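UTP--glucose-1-phosphate uridylyltransferase (Acinetobacter baumannii, PDB 6IKX) catalyses the transfer of a uridylyl group from UTP to glucose 1-phosphate, forming UDP-glucose and diphosphate. Local coordinates at residues 210-215 with 231-236; 111-116 with 218-223; 252-257 with 264-269; 28-33 with 269-274; 190-195 with 199-204. The protein carries 1 engineered substitution. One frame throughout, in Å; residues are numbered along the deposited sequence.

One GT-A nucleotidyltransferase fold carries all five contacts, four of them on two flanks. Interactions 1 and 2 have centres about 8 Å apart and touch through Ala-236 and Leu-220; helix 216-220 of interaction 2 lies in the chain between strand 209-212 and helix 233-240 of interaction 1. Interactions 3 and 4, centres about 9 Å apart, both use helix 261-273 and share Leu-269. About 26 Å separates the centres of interactions 1 and 3, on opposite sides of the chain's centre. Interaction 5, after strand 190-193, touches interaction 1 through Ile-191 and Thr-234, centres about 18 Å apart. Interaction 4 joins segments 235 residues apart in the chain and, like interaction 3, touches the second subunit.

Interaction 1: 210-215 with 231-236; sequences YVLPAK and IQLTDA. With SO4 (sulfate ion), chain D.
The apolar layer between the central sheet of the GT-A domain and a flanking helix is built here from Tyr-210 and Leu-212 of strand 209-212 and Leu-233 in the first turn of helix 233-240. Leu-233 reaches down with CG anti to its backbone N (chi1 -175°), which splits its two methyls between the strand residues. CD2 sits over one face of the Tyr-210 ring, 4.0 Å from the centroid and displaced toward the rim, a CH-pi contact whose nearest carbon is CE2 of Tyr-210. The other methyl, CD1, meets CD1 of Leu-212 more loosely, at 4.3 Å.

The helix start also holds a sulfate, probably from the crystallisation liquor. Thr-234 N donates to sulfate O4 at 3.1 Å in an almost straight bond, and Thr-234 OG1 donates to the same oxygen at 3.2 Å. A further approach, from Leu-233 N to O1, is modelled too short to be taken at face value. Behind the sulfate, Gln-232 is the N-cap, its carbonyl O accepting from the N atoms of Asp-235 and Ala-236. Val-211 turns to the other side of the sheet, against helix 142-153, the alternation expected of a strand sandwiched in an alpha/beta/alpha fold.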
# COMPACT_ATOMS: atom_id res chain seq x y z
N TYR A 210 24.82 18.58 2.25
CA TYR A 210 24.74 20.05 2.24
C TYR A 210 24.25 20.52 3.61
O TYR A 210 23.46 19.84 4.28
CB TYR A 210 23.80 20.56 1.13
CG TYR A 210 24.04 20.00 -0.25
CD1 TYR A 210 23.71 18.68 -0.57
CD2 TYR A 210 24.58 20.79 -1.25
CE1 TYR A 210 23.93 18.17 -1.85
CE2 TYR A 210 24.77 20.30 -2.53
CZ TYR A 210 24.44 18.99 -2.83
OH TYR A 210 24.63 18.54 -4.10
N VAL A 211 24.76 21.68 4.03
CA VAL A 211 24.12 22.54 5.06
C VAL A 211 23.92 23.88 4.39
O VAL A 211 24.87 24.37 3.83
CB VAL A 211 25.00 22.63 6.31
CG1 VAL A 211 24.26 23.33 7.43
CG2 VAL A 211 25.50 21.26 6.71
N LEU A 212 22.68 24.37 4.38
CA LEU A 212 22.21 25.54 3.59
C LEU A 212 21.38 26.40 4.53
O LEU A 212 20.78 25.92 5.48
CB LEU A 212 21.31 25.08 2.44
CG LEU A 212 21.85 23.99 1.52
CD1 LEU A 212 20.74 23.47 0.63
CD2 LEU A 212 23.01 24.48 0.68
N PRO A 213 21.34 27.72 4.28
CA PRO A 213 20.39 28.58 4.96
C PRO A 213 18.99 28.48 4.35
O PRO A 213 18.87 28.02 3.27
CB PRO A 213 21.00 29.98 4.73
CG PRO A 213 21.70 29.86 3.40
CD PRO A 213 22.27 28.45 3.42
N ALA A 214 18.00 28.94 5.09
CA ALA A 214 16.57 28.90 4.74
C ALA A 214 16.32 29.80 3.54
O ALA A 214 15.33 29.56 2.82
CB ALA A 214 15.74 29.35 5.92
N LYS A 215 17.12 30.87 3.42
CA LYS A 215 17.22 31.76 2.23
C LYS A 215 17.00 30.90 0.98
O LYS A 215 16.32 31.39 0.06
CB LYS A 215 18.63 32.34 2.06
CG LYS A 215 18.96 33.70 2.66
CD LYS A 215 20.44 34.13 2.42
N ILE A 231 14.21 22.36 -11.85
CA ILE A 231 14.74 23.34 -10.84
C ILE A 231 16.01 22.74 -10.23
O ILE A 231 15.91 21.66 -9.63
CB ILE A 231 13.70 23.70 -9.76
CG1 ILE A 231 12.61 24.67 -10.24
CG2 ILE A 231 14.40 24.28 -8.56
CD1 ILE A 231 12.29 24.63 -11.73
N GLN A 232 17.13 23.47 -10.36
CA GLN A 232 18.54 23.00 -10.19
C GLN A 232 19.13 23.61 -8.89
O GLN A 232 19.38 24.83 -8.82
CB GLN A 232 19.29 23.45 -11.46
CG GLN A 232 20.24 22.44 -12.09
CD GLN A 232 19.54 21.32 -12.82
OE1 GLN A 232 19.91 20.15 -12.70
NE2 GLN A 232 18.51 21.68 -13.57
N LEU A 233 19.35 22.80 -7.85
CA LEU A 233 20.01 23.23 -6.59
C LEU A 233 21.32 24.01 -6.86
O LEU A 233 21.53 25.02 -6.21
CB LEU A 233 20.27 22.01 -5.71
CG LEU A 233 20.85 22.31 -4.33
CD1 LEU A 233 19.97 23.30 -3.57
CD2 LEU A 233 21.07 21.05 -3.50
N THR A 234 22.18 23.55 -7.76
CA THR A 234 23.54 24.10 -8.03
C THR A 234 23.47 25.57 -8.44
O THR A 234 24.44 26.30 -8.09
CB THR A 234 24.28 23.34 -9.12
OG1 THR A 234 23.39 23.23 -10.23
CG2 THR A 234 24.72 21.96 -8.66
N ASP A 235 22.38 26.00 -9.08
CA ASP A 235 22.23 27.41 -9.50
C ASP A 235 21.33 28.20 -8.53
O ASP A 235 21.38 29.45 -8.57
CB ASP A 235 21.91 27.52 -11.00
CG ASP A 235 20.59 26.94 -11.45
OD1 ASP A 235 19.61 27.14 -10.71
OD2 ASP A 235 20.56 26.33 -12.54
N ALA A 236 20.61 27.55 -7.62
CA ALA A 236 20.13 28.24 -6.40
C ALA A 236 21.35 28.61 -5.53
O ALA A 236 21.37 29.71 -5.00
CB ALA A 236 19.16 27.37 -5.65
S SO4 D . 20.52 19.97 -8.89
O1 SO4 D . 19.28 20.34 -8.26
O2 SO4 D . 21.39 19.31 -7.95
O3 SO4 D . 20.24 19.09 -10.00
O4 SO4 D . 21.17 21.15 -9.38

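Interaction 2: 111-116 with 218-223; sequences HAVLCA and QLLENT
Leu-114 overlaps Leu-220, the two side chains sliding past each other in opposite directions so that CG of Leu-114 rests 3.9 Å from CB of Leu-220. One residue earlier on helix 109-115, Val-113 meets the far end of the same leucine: CG1 of Val-113 is 3.7 Å from CD1 of Leu-220, and the two side chains cross at about a right angle. The fork of Leu-114 reaches on to Glu-221, where CD2 approaches the aliphatic CG at 3.9 Å. The Glu-221 chain runs extended beyond that carbon, carrying the carboxylate past the leucine to a salt bridge between OE2 and NZ of Lys-117.

A type I turn runs from Leu-220 to Thr-223. Within it, the Asn-222 side chain reaches back to the backbone of Gln-218: ND2 donates to O of Gln-218 at 2.8 Å, nearly straight and in the amide plane. Behind the contact, Ala-112 and Ala-116 face strand 4-8, while His-111 ND1 is hydrogen-bonded to Gln-103, a residue that binds UTP and UDP-glucose.

Between the two segments the chemistry is one of aliphatic fit, graded from buried Leu-220 to exposed Glu-221, whose CG lies against the Leu-114 methyls while its charge is probably offset by Lys-117.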
# COMPACT_ATOMS: atom_id res chain seq x y z
N HIS A 111 13.77 21.10 -6.72
CA HIS A 111 12.29 21.09 -6.57
C HIS A 111 11.92 20.26 -5.33
O HIS A 111 11.03 20.73 -4.56
CB HIS A 111 11.63 20.57 -7.85
CG HIS A 111 10.15 20.41 -7.71
ND1 HIS A 111 9.56 19.18 -7.56
CD2 HIS A 111 9.15 21.33 -7.68
CE1 HIS A 111 8.25 19.35 -7.48
NE2 HIS A 111 7.98 20.66 -7.52
N ALA A 112 12.63 19.15 -5.10
CA ALA A 112 12.48 18.30 -3.90
C ALA A 112 12.74 19.12 -2.63
O ALA A 112 11.87 19.16 -1.72
CB ALA A 112 13.42 17.14 -4.02
N VAL A 113 13.88 19.79 -2.56
CA VAL A 113 14.24 20.64 -1.40
C VAL A 113 13.17 21.73 -1.23
O VAL A 113 12.71 21.93 -0.10
CB VAL A 113 15.66 21.22 -1.54
CG1 VAL A 113 15.96 22.25 -0.47
CG2 VAL A 113 16.70 20.11 -1.50
N LEU A 114 12.71 22.36 -2.32
CA LEU A 114 11.64 23.40 -2.25
C LEU A 114 10.35 22.85 -1.64
O LEU A 114 9.65 23.62 -0.93
CB LEU A 114 11.40 23.91 -3.67
CG LEU A 114 11.02 25.38 -3.81
CD1 LEU A 114 10.13 25.56 -5.03
CD2 LEU A 114 10.37 25.95 -2.56
N CYS A 115 10.00 21.57 -1.91
CA CYS A 115 8.80 20.87 -1.38
C CYS A 115 8.81 20.86 0.15
O CYS A 115 7.76 20.94 0.74
CB CYS A 115 8.70 19.43 -1.88
SG CYS A 115 8.35 19.27 -3.65
N ALA A 116 9.98 20.87 0.78
CA ALA A 116 10.10 20.92 2.25
C ALA A 116 10.10 22.36 2.79
O ALA A 116 10.53 22.53 3.93
CB ALA A 116 11.37 20.22 2.66
N GLN A 218 13.76 30.58 -1.21
CA GLN A 218 13.28 31.72 -2.05
C GLN A 218 14.16 31.80 -3.27
O GLN A 218 13.67 32.15 -4.36
CB GLN A 218 13.32 33.04 -1.29
CG GLN A 218 12.06 33.31 -0.49
CD GLN A 218 12.02 32.45 0.75
OE1 GLN A 218 13.02 32.35 1.46
NE2 GLN A 218 10.87 31.84 1.00
N LEU A 219 15.43 31.44 -3.09
CA LEU A 219 16.33 31.25 -4.23
C LEU A 219 15.77 30.15 -5.14
O LEU A 219 15.70 30.40 -6.36
CB LEU A 219 17.73 30.95 -3.71
CG LEU A 219 18.39 32.09 -2.92
CD1 LEU A 219 19.85 31.77 -2.59
CD2 LEU A 219 18.30 33.40 -3.68
N LEU A 220 15.38 28.98 -4.61
CA LEU A 220 14.86 27.84 -5.45
C LEU A 220 13.56 28.27 -6.16
O LEU A 220 13.34 27.80 -7.28
CB LEU A 220 14.65 26.58 -4.61
CG LEU A 220 15.93 25.81 -4.24
CD1 LEU A 220 15.66 24.86 -3.10
CD2 LEU A 220 16.49 25.02 -5.41
N GLU A 221 12.75 29.14 -5.56
CA GLU A 221 11.50 29.66 -6.17
C GLU A 221 11.83 30.58 -7.36
O GLU A 221 10.90 30.95 -8.06
CB GLU A 221 10.64 30.40 -5.14
CG GLU A 221 9.83 29.46 -4.27
CD GLU A 221 9.17 30.01 -3.01
OE1 GLU A 221 9.60 31.05 -2.50
OE2 GLU A 221 8.23 29.34 -2.52
N ASN A 222 13.10 30.94 -7.58
CA ASN A 222 13.50 32.00 -8.56
C ASN A 222 14.62 31.52 -9.49
O ASN A 222 15.30 32.38 -10.06
CB ASN A 222 13.87 33.29 -7.82
CG ASN A 222 12.63 34.02 -7.32
OD1 ASN A 222 11.97 34.70 -8.09
ND2 ASN A 222 12.29 33.84 -6.05
N THR A 223 14.78 30.20 -9.67
CA THR A 223 15.83 29.61 -10.53
C THR A 223 15.37 29.57 -11.99
O THR A 223 14.49 28.78 -12.34
CB THR A 223 16.22 28.19 -10.11
OG1 THR A 223 15.07 27.36 -10.24
CG2 THR A 223 16.77 28.14 -8.71

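Interaction 3: 252-257 with 264-269; sequences QGQTFD and YLKAVL
Strand 254-257, one half of a two-stranded antiparallel sheet with strand 132-135, is laid against helix 261-273 beside the nucleotide site, and Phe-256 is the side chain that joins them, resting on Ala-267 and Lys-266. Over these segments the axes approach to 7.2 Å, with an angle of 131° between their N-to-C directions. CG of Phe-256 stands anti to its carbonyl carbon (chi1 -54°), which inclines the ring toward the helix surface. CB of Phe-256 then lies 3.8 Å from CB of Ala-267, and the ring carbon CD2 comes to 3.6 Å from N of Ala-267; the small alanine side chain lets the aromatic ring approach the helix backbone. Lys-266 crosses the phenylalanine at about a right angle, laying its CD 3.8 Å from Phe-256 CD2.

Beyond that carbon the lysine bends at its last torsion, bringing NZ to 4.0 Å from OE1 of Gln-254. The sheet ties Phe-256 through its backbone to Leu-133, while its ring also meets those of His-270 and Tyr-271 further along the helix. Leu-265 and Leu-269 of the same helix pack on Phe-282 of the second subunit.

At the other end, O of Asp-257 and N of Tyr-264 are 3.4 Å apart at an angle too poor for a hydrogen bond. CB of Asp-257 points away from the helix, and OD1 makes a long, weak ion pair with NH1 of the UTP-binding Arg-15; Asp-131, another ligand-binding residue, is nearby. Tyr-264 also turns from the strand; Val-268 CG2 covers part of one face of its ring, and its OH bonds to O of Thr-29.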
# COMPACT_ATOMS: atom_id res chain seq x y z
N GLN A 252 36.54 13.43 5.49
CA GLN A 252 37.61 12.60 6.08
C GLN A 252 37.23 11.12 5.88
O GLN A 252 38.13 10.30 5.95
CB GLN A 252 37.85 13.15 7.50
CG GLN A 252 38.10 12.12 8.58
CD GLN A 252 36.80 11.52 9.00
OE1 GLN A 252 35.80 12.22 9.12
NE2 GLN A 252 36.82 10.21 9.19
N GLY A 253 35.96 10.81 5.57
CA GLY A 253 35.41 9.44 5.55
C GLY A 253 35.33 8.91 4.13
O GLY A 253 36.04 9.42 3.28
N GLN A 254 34.46 7.94 3.86
CA GLN A 254 34.39 7.20 2.56
C GLN A 254 32.92 7.14 2.09
O GLN A 254 32.05 6.90 2.95
CB GLN A 254 34.97 5.80 2.76
CG GLN A 254 35.34 5.12 1.45
CD GLN A 254 35.95 3.75 1.60
OE1 GLN A 254 36.47 3.19 0.63
NE2 GLN A 254 35.88 3.18 2.80
N THR A 255 32.65 7.32 0.79
CA THR A 255 31.27 7.29 0.23
C THR A 255 31.03 5.98 -0.51
O THR A 255 32.02 5.33 -0.89
CB THR A 255 30.99 8.50 -0.67
OG1 THR A 255 31.61 8.30 -1.94
CG2 THR A 255 31.51 9.78 -0.05
N PHE A 256 29.76 5.59 -0.66
CA PHE A 256 29.33 4.43 -1.49
C PHE A 256 28.06 4.83 -2.21
O PHE A 256 27.10 5.26 -1.55
CB PHE A 256 29.05 3.19 -0.65
CG PHE A 256 30.20 2.78 0.24
CD1 PHE A 256 30.38 3.35 1.48
CD2 PHE A 256 31.11 1.82 -0.19
CE1 PHE A 256 31.45 2.98 2.28
CE2 PHE A 256 32.17 1.44 0.62
CZ PHE A 256 32.35 2.04 1.84
N ASP A 257 28.10 4.76 -3.54
CA ASP A 257 26.96 5.14 -4.38
C ASP A 257 26.12 3.87 -4.59
O ASP A 257 26.55 3.06 -5.43
CB ASP A 257 27.42 5.82 -5.67
CG ASP A 257 26.26 6.17 -6.58
OD1 ASP A 257 25.19 6.51 -6.05
OD2 ASP A 257 26.41 6.04 -7.80
N TYR A 264 26.76 -0.29 -4.80
CA TYR A 264 25.93 -1.11 -3.87
C TYR A 264 26.73 -2.34 -3.40
O TYR A 264 26.99 -2.45 -2.18
CB TYR A 264 24.60 -1.48 -4.52
CG TYR A 264 23.81 -2.52 -3.77
CD1 TYR A 264 23.17 -2.20 -2.58
CD2 TYR A 264 23.74 -3.83 -4.23
CE1 TYR A 264 22.49 -3.16 -1.85
CE2 TYR A 264 23.00 -4.78 -3.55
CZ TYR A 264 22.40 -4.45 -2.35
OH TYR A 264 21.72 -5.41 -1.69
N LEU A 265 27.14 -3.21 -4.32
CA LEU A 265 27.97 -4.42 -4.01
C LEU A 265 29.18 -3.97 -3.17
O LEU A 265 29.68 -4.74 -2.37
CB LEU A 265 28.43 -5.13 -5.29
CG LEU A 265 27.36 -5.68 -6.25
CD1 LEU A 265 26.40 -6.57 -5.50
N LYS A 266 29.69 -2.77 -3.39
CA LYS A 266 30.92 -2.32 -2.67
C LYS A 266 30.55 -2.02 -1.19
O LYS A 266 31.27 -2.44 -0.29
CB LYS A 266 31.53 -1.14 -3.43
CG LYS A 266 32.94 -0.70 -3.00
CD LYS A 266 33.14 0.80 -3.24
CE LYS A 266 34.57 1.29 -3.25
NZ LYS A 266 35.34 0.59 -2.21
N ALA A 267 29.44 -1.33 -0.94
CA ALA A 267 28.90 -1.07 0.42
C ALA A 267 28.62 -2.42 1.11
O ALA A 267 29.11 -2.65 2.24
CB ALA A 267 27.66 -0.19 0.35
N VAL A 268 27.95 -3.35 0.43
CA VAL A 268 27.61 -4.63 1.10
C VAL A 268 28.91 -5.25 1.60
O VAL A 268 28.91 -5.79 2.68
CB VAL A 268 26.84 -5.58 0.17
CG1 VAL A 268 26.67 -6.95 0.82
CG2 VAL A 268 25.50 -4.99 -0.23
N LEU A 269 29.98 -5.19 0.81
CA LEU A 269 31.26 -5.84 1.18
C LEU A 269 31.92 -5.12 2.35
O LEU A 269 32.46 -5.81 3.26
CB LEU A 269 32.16 -5.83 -0.06
CG LEU A 269 31.82 -6.89 -1.10
CD1 LEU A 269 32.47 -6.55 -2.40
CD2 LEU A 269 32.27 -8.27 -0.62

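Interaction 4: 28-33 with 269-274; sequences VTVVDR and LHYGLE
Val-31 presses its methyls on Tyr-271 and Gly-272 of helix 261-273. CG2 of Val-31 approaches CB of Tyr-271 at 3.7 Å and N of Gly-272 at 3.3 Å, so the fit is tight at the glycine. The other methyl, CG1, faces CA of Gly-272 at 3.9 Å. Val-30 makes the looser touch: its CG1 is 4.3 Å from CD2 of Tyr-271, whose ring leads away to meet Phe-256 and, edge-to-face, Tyr-38.

Backbone bonds shape a tight antiparallel beta hairpin of strands 29-30 and 33-34, with Val-31 and Asp-32 at its turn. Val-31 has a positive phi (76°), and Asp-32 N reaches back weakly to O of Val-30, as in a classic gamma turn, while Val-30 N donates to O of Arg-33 at 2.9 Å.

Charged interactions lie behind this turn. Arg-33 grips Asp-32 side-on, NE to OD1 at 2.8 Å and NH2 to OD2 at 2.9 Å, the oxygens 24° and 27° out of the guanidinium plane.

Two kinds of chemistry are therefore kept apart: methyls press on the helix, while the carboxylate, partnered by Arg-33, His-275 and Lys-261 of the second subunit, would probably stay ionised and ties the turn to that subunit.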
# COMPACT_ATOMS: atom_id res chain seq x y z
N VAL A 28 16.48 -0.94 -0.16
CA VAL A 28 17.39 -2.00 -0.67
C VAL A 28 18.35 -2.42 0.45
O VAL A 28 19.01 -1.56 1.08
CB VAL A 28 18.09 -1.43 -1.90
CG1 VAL A 28 19.48 -1.99 -2.14
CG2 VAL A 28 17.19 -1.63 -3.11
N THR A 29 18.51 -3.73 0.63
CA THR A 29 19.11 -4.26 1.86
C THR A 29 20.62 -4.20 1.70
O THR A 29 21.14 -4.57 0.66
CB THR A 29 18.45 -5.56 2.36
OG1 THR A 29 19.48 -6.48 2.76
CG2 THR A 29 17.48 -6.18 1.38
N VAL A 30 21.28 -3.67 2.72
CA VAL A 30 22.75 -3.51 2.74
C VAL A 30 23.24 -4.28 3.96
O VAL A 30 23.14 -3.74 5.08
CB VAL A 30 23.11 -2.03 2.78
CG1 VAL A 30 24.60 -1.80 3.03
CG2 VAL A 30 22.63 -1.35 1.50
N VAL A 31 23.65 -5.52 3.73
CA VAL A 31 23.98 -6.51 4.79
C VAL A 31 22.67 -7.05 5.39
O VAL A 31 22.24 -8.15 5.01
CB VAL A 31 24.90 -5.92 5.88
CG1 VAL A 31 25.50 -7.01 6.74
CG2 VAL A 31 25.98 -5.04 5.29
N ASP A 32 22.07 -6.33 6.32
CA ASP A 32 20.89 -6.84 7.03
C ASP A 32 19.88 -5.74 7.34
O ASP A 32 18.96 -6.04 8.15
CB ASP A 32 21.37 -7.49 8.32
CG ASP A 32 21.94 -6.51 9.34
OD1 ASP A 32 22.21 -5.36 8.96
OD2 ASP A 32 22.09 -6.91 10.52
N ARG A 33 20.02 -4.52 6.80
CA ARG A 33 19.01 -3.44 6.98
C ARG A 33 18.89 -2.56 5.72
O ARG A 33 19.79 -2.48 4.91
CB ARG A 33 19.40 -2.64 8.21
CG ARG A 33 20.69 -1.87 8.03
CD ARG A 33 21.46 -1.60 9.30
NE ARG A 33 21.80 -2.82 10.00
CZ ARG A 33 21.40 -3.15 11.22
NH1 ARG A 33 20.64 -2.34 11.93
NH2 ARG A 33 21.76 -4.31 11.72
N LEU A 269 29.98 -5.19 0.81
CA LEU A 269 31.26 -5.84 1.18
C LEU A 269 31.92 -5.12 2.35
O LEU A 269 32.46 -5.81 3.26
CB LEU A 269 32.16 -5.83 -0.06
CG LEU A 269 31.82 -6.89 -1.10
CD1 LEU A 269 32.47 -6.55 -2.40
CD2 LEU A 269 32.27 -8.27 -0.62
N HIS A 270 31.95 -3.79 2.32
CA HIS A 270 32.63 -2.95 3.34
C HIS A 270 31.82 -2.92 4.63
O HIS A 270 32.41 -3.16 5.66
CB HIS A 270 32.92 -1.53 2.81
CG HIS A 270 34.16 -1.49 1.98
ND1 HIS A 270 35.30 -0.82 2.39
CD2 HIS A 270 34.46 -2.13 0.82
CE1 HIS A 270 36.24 -1.01 1.50
NE2 HIS A 270 35.75 -1.81 0.53
N TYR A 271 30.51 -2.65 4.57
CA TYR A 271 29.62 -2.65 5.76
C TYR A 271 29.52 -4.05 6.37
O TYR A 271 29.65 -4.13 7.60
CB TYR A 271 28.24 -2.06 5.43
CG TYR A 271 28.26 -0.56 5.34
CD1 TYR A 271 28.27 0.23 6.49
CD2 TYR A 271 28.31 0.08 4.12
CE1 TYR A 271 28.29 1.61 6.41
CE2 TYR A 271 28.34 1.46 4.03
CZ TYR A 271 28.33 2.23 5.18
OH TYR A 271 28.37 3.60 5.07
N GLY A 272 29.27 -5.08 5.55
CA GLY A 272 29.29 -6.51 5.94
C GLY A 272 30.52 -6.87 6.76
O GLY A 272 30.35 -7.48 7.87
N LEU A 273 31.72 -6.53 6.28
CA LEU A 273 32.99 -6.85 7.00
C LEU A 273 33.08 -6.10 8.33
O LEU A 273 33.66 -6.64 9.28
CB LEU A 273 34.19 -6.54 6.10
CG LEU A 273 34.67 -7.70 5.23
CD2 LEU A 273 35.53 -7.20 4.09
N GLU A 274 32.46 -4.92 8.43
CA GLU A 274 32.44 -4.10 9.66
C GLU A 274 31.27 -4.51 10.56
O GLU A 274 31.09 -3.86 11.61
CB GLU A 274 32.26 -2.64 9.28
CG GLU A 274 33.56 -1.87 9.13
CD GLU A 274 33.38 -0.48 9.69
OE1 GLU A 274 32.55 -0.33 10.60
OE2 GLU A 274 34.05 0.46 9.20

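Interaction 5: 190-195 with 199-204; sequences GIVEKP and AAPSNL
Val-192 holds CG1 anti to its backbone N (chi1 -174°), which places CG2 anti to the carbonyl carbon and directs that methyl at the ring of Pro-201. CG2 of Val-192 comes to 3.5 Å from CG of Pro-201, a close apolar touch, and lies 4.0 Å from CD of the same ring. The valine points its branch toward the loop, meeting the proline at its CG-CD side.

Pro-195 makes the second half of the contact. Its ring carbon CG is 3.7 Å from CB of Ala-200, and its CB lies 3.9 Å from O of Ala-199 and, more loosely, 4.3 Å from CD of Pro-201. The two prolines are thus brought near each other without stacking; Pro-195 also meets Ala-200 and Pro-201 meets Val-192. Between Val-192 and Pro-195 the chain passes through Lys-194, whose positive phi (47°) turns it out of the strand, and Pro-195 then faces the returning loop.

Further along, Ser-202 OG accepts from N of Leu-204 at 3.0 Å, an ST turn that leads the chain into the next strand; the same hydroxyl is hydrogen-bonded to O of Val-174. Glu-193, Lys-194 and Pro-195 form the Glu-Lys-Pro motif familiar in sugar nucleotidyltransferases, and Glu-193 is a UDP-glucose-binding residue.

Strand 190-193 pairs antiparallel with strand 172-175, against which Pro-195, Pro-201 and Ser-202 also pack, and the loop runs on from there into strand 204-207 at the central sheet, beside strand 156-162.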
# COMPACT_ATOMS: atom_id res chain seq x y z
N GLY A 190 31.79 27.84 -7.66
CA GLY A 190 30.77 27.18 -8.51
C GLY A 190 30.97 25.69 -8.57
O GLY A 190 31.92 25.19 -7.94
N ILE A 191 30.12 24.97 -9.30
CA ILE A 191 30.34 23.52 -9.55
C ILE A 191 30.12 23.25 -11.05
O ILE A 191 29.18 23.81 -11.64
CB ILE A 191 29.52 22.61 -8.59
CG1 ILE A 191 28.83 21.46 -9.33
CG2 ILE A 191 28.53 23.38 -7.72
N VAL A 192 31.01 22.46 -11.65
CA VAL A 192 30.96 22.06 -13.08
C VAL A 192 30.46 20.61 -13.13
O VAL A 192 31.18 19.73 -12.61
CB VAL A 192 32.35 22.20 -13.76
CG1 VAL A 192 32.29 21.94 -15.26
CG2 VAL A 192 32.98 23.56 -13.50
N GLU A 193 29.30 20.38 -13.77
CA GLU A 193 28.81 19.02 -14.14
C GLU A 193 29.80 18.31 -15.09
O GLU A 193 29.98 18.77 -16.23
CB GLU A 193 27.41 19.08 -14.78
CG GLU A 193 26.25 18.98 -13.81
CD GLU A 193 26.55 18.22 -12.52
OE1 GLU A 193 26.80 16.97 -12.61
OE2 GLU A 193 26.56 18.88 -11.42
N LYS A 194 30.40 17.20 -14.64
CA LYS A 194 31.15 16.23 -15.50
C LYS A 194 32.09 17.01 -16.40
O LYS A 194 31.93 17.06 -17.61
CB LYS A 194 30.16 15.39 -16.31
CG LYS A 194 28.70 15.58 -15.95
CD LYS A 194 27.86 14.36 -16.22
CE LYS A 194 28.14 13.26 -15.23
NZ LYS A 194 27.40 12.04 -15.63
N PRO A 195 33.11 17.68 -15.84
CA PRO A 195 34.05 18.43 -16.67
C PRO A 195 34.92 17.40 -17.40
O PRO A 195 35.16 16.31 -16.87
CB PRO A 195 34.81 19.29 -15.65
CG PRO A 195 34.82 18.43 -14.40
CD PRO A 195 33.48 17.70 -14.42
N ALA A 199 40.05 19.20 -18.24
CA ALA A 199 39.69 20.61 -17.93
C ALA A 199 38.79 20.72 -16.68
O ALA A 199 37.81 21.50 -16.72
CB ALA A 199 39.03 21.23 -19.14
N ALA A 200 39.16 20.05 -15.58
CA ALA A 200 38.42 20.07 -14.29
C ALA A 200 39.01 21.14 -13.38
O ALA A 200 40.22 21.22 -13.20
CB ALA A 200 38.45 18.71 -13.62
N PRO A 201 38.16 22.01 -12.78
CA PRO A 201 38.63 23.06 -11.87
C PRO A 201 39.35 22.55 -10.62
O PRO A 201 40.05 23.33 -10.05
CB PRO A 201 37.39 23.80 -11.38
CG PRO A 201 36.20 23.15 -12.07
CD PRO A 201 36.72 22.09 -13.03
N SER A 202 39.12 21.28 -10.25
CA SER A 202 39.75 20.55 -9.12
C SER A 202 39.50 19.05 -9.30
O SER A 202 38.87 18.66 -10.30
CB SER A 202 39.22 21.04 -7.80
OG SER A 202 37.94 20.48 -7.53
N ASN A 203 39.94 18.22 -8.34
CA ASN A 203 39.58 16.78 -8.29
C ASN A 203 38.56 16.53 -7.16
O ASN A 203 38.46 15.36 -6.69
CB ASN A 203 40.83 15.92 -8.12
CG ASN A 203 41.43 16.09 -6.74
OD1 ASN A 203 41.14 17.07 -6.06
ND2 ASN A 203 42.23 15.13 -6.32
N LEU A 204 37.83 17.57 -6.75
CA LEU A 204 36.91 17.56 -5.58
C LEU A 204 35.45 17.39 -6.06
O LEU A 204 34.89 18.36 -6.65
CB LEU A 204 37.11 18.85 -4.75
CG LEU A 204 38.47 19.03 -4.05
CD1 LEU A 204 38.43 20.18 -3.06
CD2 LEU A 204 38.94 17.77 -3.33